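Local coordinates for protein MdcE (Pseudomonas aeruginosa, PDB 5VIP) that probably acts as the gamma subunit of a biotin-independent malonate decarboxylase, with a likely role in transferase chemistry, at residues Y56-L61 with K104-A109. Residues are numbered along the deposited sequence; the frame is centred on the assembly and turned at random.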
ATOM      1  N   TYR A  56       8.430 -27.900  -3.488  1.00 37.99           N
ATOM      2  CA  TYR A  56       8.659 -26.757  -2.602  1.00 33.71           C
ATOM      3  C   TYR A  56       7.373 -26.377  -1.869  1.00 30.71           C
ATOM      4  O   TYR A  56       6.313 -26.292  -2.487  1.00 32.12           O
ATOM      5  CB  TYR A  56       9.207 -25.552  -3.389  1.00 33.15           C
ATOM      6  CG  TYR A  56       9.847 -24.514  -2.493  1.00 35.07           C
ATOM      7  CD1 TYR A  56       9.100 -23.474  -1.952  1.00 30.84           C
ATOM      8  CD2 TYR A  56      11.190 -24.600  -2.156  1.00 33.86           C
ATOM      9  CE1 TYR A  56       9.682 -22.543  -1.114  1.00 30.16           C
ATOM     10  CE2 TYR A  56      11.779 -23.673  -1.328  1.00 32.55           C
ATOM     11  CZ  TYR A  56      11.021 -22.648  -0.808  1.00 30.20           C
ATOM     12  OH  TYR A  56      11.612 -21.728   0.025  1.00 31.59           O
ATOM     13  N   PRO A  57       7.464 -26.141  -0.546  1.00 28.17           N
ATOM     14  CA  PRO A  57       6.281 -25.782   0.252  1.00 25.89           C
ATOM     15  C   PRO A  57       5.673 -24.439  -0.180  1.00 25.24           C
ATOM     16  O   PRO A  57       6.413 -23.474  -0.321  1.00 30.50           O
ATOM     17  CB  PRO A  57       6.830 -25.701   1.684  1.00 27.07           C
ATOM     18  CG  PRO A  57       8.305 -25.445   1.518  1.00 27.42           C
ATOM     19  CD  PRO A  57       8.691 -26.188   0.272  1.00 30.07           C
ATOM     20  N   VAL A  58       4.360 -24.395  -0.409  1.00 24.47           N
ATOM     21  CA  VAL A  58       3.687 -23.148  -0.776  1.00 27.78           C
ATOM     22  C   VAL A  58       2.378 -22.953  -0.014  1.00 28.88           C
ATOM     23  O   VAL A  58       1.766 -23.914   0.456  1.00 27.62           O
ATOM     24  CB  VAL A  58       3.382 -23.070  -2.301  1.00 24.93           C
ATOM     25  CG1 VAL A  58       4.605 -23.424  -3.124  1.00 29.46           C
ATOM     26  CG2 VAL A  58       2.221 -23.966  -2.677  1.00 26.53           C
ATOM     27  N   ARG A  59       1.951 -21.700   0.108  1.00 24.01           N
ATOM     28  CA  ARG A  59       0.631 -21.391   0.635  1.00 22.67           C
ATOM     29  C   ARG A  59      -0.097 -20.499  -0.366  1.00 24.68           C
ATOM     30  O   ARG A  59       0.411 -19.439  -0.747  1.00 23.49           O
ATOM     31  CB  ARG A  59       0.733 -20.722   2.016  1.00 22.55           C
ATOM     32  CG  ARG A  59      -0.566 -20.104   2.528  1.00 19.70           C
ATOM     33  CD  ARG A  59      -0.427 -19.678   4.000  1.00 23.83           C
ATOM     34  NE  ARG A  59      -0.463 -20.836   4.894  1.00 24.40           N
ATOM     35  CZ  ARG A  59      -0.731 -20.787   6.199  1.00 29.41           C
ATOM     36  NH1 ARG A  59      -0.982 -19.623   6.797  1.00 24.30           N
ATOM     37  NH2 ARG A  59      -0.757 -21.911   6.911  1.00 24.63           N
ATOM     38  N   PHE A  60      -1.264 -20.953  -0.816  1.00 24.63           N
ATOM     39  CA  PHE A  60      -2.118 -20.182  -1.720  1.00 23.45           C
ATOM     40  C   PHE A  60      -3.023 -19.250  -0.916  1.00 23.82           C
ATOM     41  O   PHE A  60      -3.576 -19.642   0.109  1.00 21.30           O
ATOM     42  CB  PHE A  60      -2.992 -21.102  -2.591  1.00 24.08           C
ATOM     43  CG  PHE A  60      -2.224 -21.932  -3.598  1.00 23.82           C
ATOM     44  CD1 PHE A  60      -1.976 -21.448  -4.877  1.00 26.39           C
ATOM     45  CD2 PHE A  60      -1.782 -23.209  -3.274  1.00 30.16           C
ATOM     46  CE1 PHE A  60      -1.288 -22.215  -5.809  1.00 27.11           C
ATOM     47  CE2 PHE A  60      -1.090 -23.980  -4.201  1.00 26.48           C
ATOM     48  CZ  PHE A  60      -0.844 -23.482  -5.468  1.00 25.30           C
ATOM     49  N   LEU A  61      -3.194 -18.021  -1.392  1.00 17.56           N
ATOM     50  CA  LEU A  61      -4.101 -17.085  -0.740  1.00 17.66           C
ATOM     51  C   LEU A  61      -4.931 -16.380  -1.781  1.00 17.40           C
ATOM     52  O   LEU A  61      -4.401 -15.864  -2.750  1.00 18.79           O
ATOM     53  CB  LEU A  61      -3.345 -16.037   0.092  1.00 18.85           C
ATOM     54  CG  LEU A  61      -2.434 -16.538   1.205  1.00 22.28           C
ATOM     55  CD1 LEU A  61      -0.988 -16.461   0.749  1.00 24.67           C
ATOM     56  CD2 LEU A  61      -2.650 -15.703   2.451  1.00 23.57           C
ATOM     57  N   LYS A 104      11.514 -21.416   3.701  1.00 33.41           N
ATOM     58  CA  LYS A 104      10.350 -20.557   3.907  1.00 30.68           C
ATOM     59  C   LYS A 104       9.331 -20.839   2.810  1.00 26.29           C
ATOM     60  O   LYS A 104       9.672 -20.805   1.634  1.00 26.73           O
ATOM     61  CB  LYS A 104      10.740 -19.078   3.879  1.00 30.32           C
ATOM     62  CG  LYS A 104      12.002 -18.729   4.632  1.00 32.68           C
ATOM     63  CD  LYS A 104      11.802 -18.823   6.121  1.00 33.94           C
ATOM     64  CE  LYS A 104      12.866 -18.033   6.850  1.00 35.40           C
ATOM     65  NZ  LYS A 104      12.497 -17.896   8.285  1.00 36.28           N
ATOM     66  N   ARG A 105       8.084 -21.103   3.186  1.00 23.86           N
ATOM     67  CA  ARG A 105       7.089 -21.475   2.197  1.00 24.50           C
ATOM     68  C   ARG A 105       6.790 -20.306   1.262  1.00 26.66           C
ATOM     69  O   ARG A 105       6.850 -19.134   1.661  1.00 23.97           O
ATOM     70  CB  ARG A 105       5.806 -21.962   2.874  1.00 26.48           C
ATOM     71  CG  ARG A 105       4.873 -20.861   3.342  1.00 24.52           C
ATOM     72  CD  ARG A 105       3.801 -21.448   4.236  1.00 28.91           C
ATOM     73  NE  ARG A 105       4.379 -21.991   5.461  1.00 27.07           N
ATOM     74  CZ  ARG A 105       3.688 -22.639   6.390  1.00 27.76           C
ATOM     75  NH1 ARG A 105       2.386 -22.846   6.232  1.00 27.79           N
ATOM     76  NH2 ARG A 105       4.305 -23.087   7.472  1.00 28.34           N
ATOM     77  N   ALA A 106       6.497 -20.627   0.008  1.00 23.05           N
ATOM     78  CA  ALA A 106       6.150 -19.587  -0.944  1.00 24.55           C
ATOM     79  C   ALA A 106       4.745 -19.101  -0.637  1.00 23.05           C
ATOM     80  O   ALA A 106       3.895 -19.868  -0.181  1.00 21.57           O
ATOM     81  CB  ALA A 106       6.253 -20.092  -2.381  1.00 23.82           C
ATOM     82  N   LEU A 107       4.516 -17.812  -0.860  1.00 21.30           N
ATOM     83  CA  LEU A 107       3.188 -17.244  -0.733  1.00 21.67           C
ATOM     84  C   LEU A 107       2.709 -16.929  -2.131  1.00 20.12           C
ATOM     85  O   LEU A 107       3.295 -16.094  -2.824  1.00 19.00           O
ATOM     86  CB  LEU A 107       3.198 -15.989   0.150  1.00 20.72           C
ATOM     87  CG  LEU A 107       3.792 -16.209   1.547  1.00 25.58           C
ATOM     88  CD1 LEU A 107       3.843 -14.923   2.343  1.00 19.79           C
ATOM     89  CD2 LEU A 107       3.035 -17.301   2.311  1.00 20.90           C
ATOM     90  N   LEU A 108       1.659 -17.624  -2.548  1.00 19.69           N
ATOM     91  CA  LEU A 108       1.117 -17.483  -3.890  1.00 19.22           C
ATOM     92  C   LEU A 108      -0.211 -16.754  -3.818  1.00 19.74           C
ATOM     93  O   LEU A 108      -1.238 -17.341  -3.447  1.00 20.52           O
ATOM     94  CB  LEU A 108       0.947 -18.857  -4.551  1.00 20.30           C
ATOM     95  CG  LEU A 108       2.212 -19.725  -4.475  1.00 25.42           C
ATOM     96  CD1 LEU A 108       1.993 -21.119  -5.085  1.00 31.00           C
ATOM     97  CD2 LEU A 108       3.372 -19.027  -5.165  1.00 24.23           C
ATOM     98  N   ALA A 109      -0.190 -15.465  -4.140  1.00 18.08           N
ATOM     99  CA  ALA A 109      -1.398 -14.669  -4.065  1.00 18.92           C
ATOM    100  C   ALA A 109      -2.149 -14.765  -5.381  1.00 19.57           C
ATOM    101  O   ALA A 109      -1.649 -14.360  -6.427  1.00 19.93           O
ATOM    102  CB  ALA A 109      -1.082 -13.206  -3.728  1.00 15.86           C
TER
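L108 CD1 packs against F60 and V58 of the neighbouring strand. L108 CD1 lies over one face of the F60 ring, 3.9 Å from the ring centroid, in a CH-pi contact offset toward the rim. L108 CD1 also packs 3.7 Å from V58 CB. On this face V58 CG1 meets A106 CB. R59 and R105 share the other face. Their guanidinium planes stand 90° apart, with R59 NH2 3.3 Å from R105 NH1. D50 forms salt bridges with both arginines, which probably offsets the like charges; E93 pairs with R59, and D98 with R105. R59 has CG anti to the backbone N, and the bend at chi3 (-75°) turns the guanidinium toward R105. Strands 56-63 and 106-113 are parallel neighbours in the mixed central sheet, joined by a beta-alpha-beta crossover through helix 81-97. That helix and helix 127-143 pack on the face carrying L61 and L107. The backbone ladder runs from A106 N to P57 O, R59 N to A106 O (2.7 Å), L108 N to R59 O (179° at the hydrogen) and L61 N to L108 O. Beyond it, Y56 OH donates to K104 O at 2.7 Å, while A106 N sits at the ring's edge.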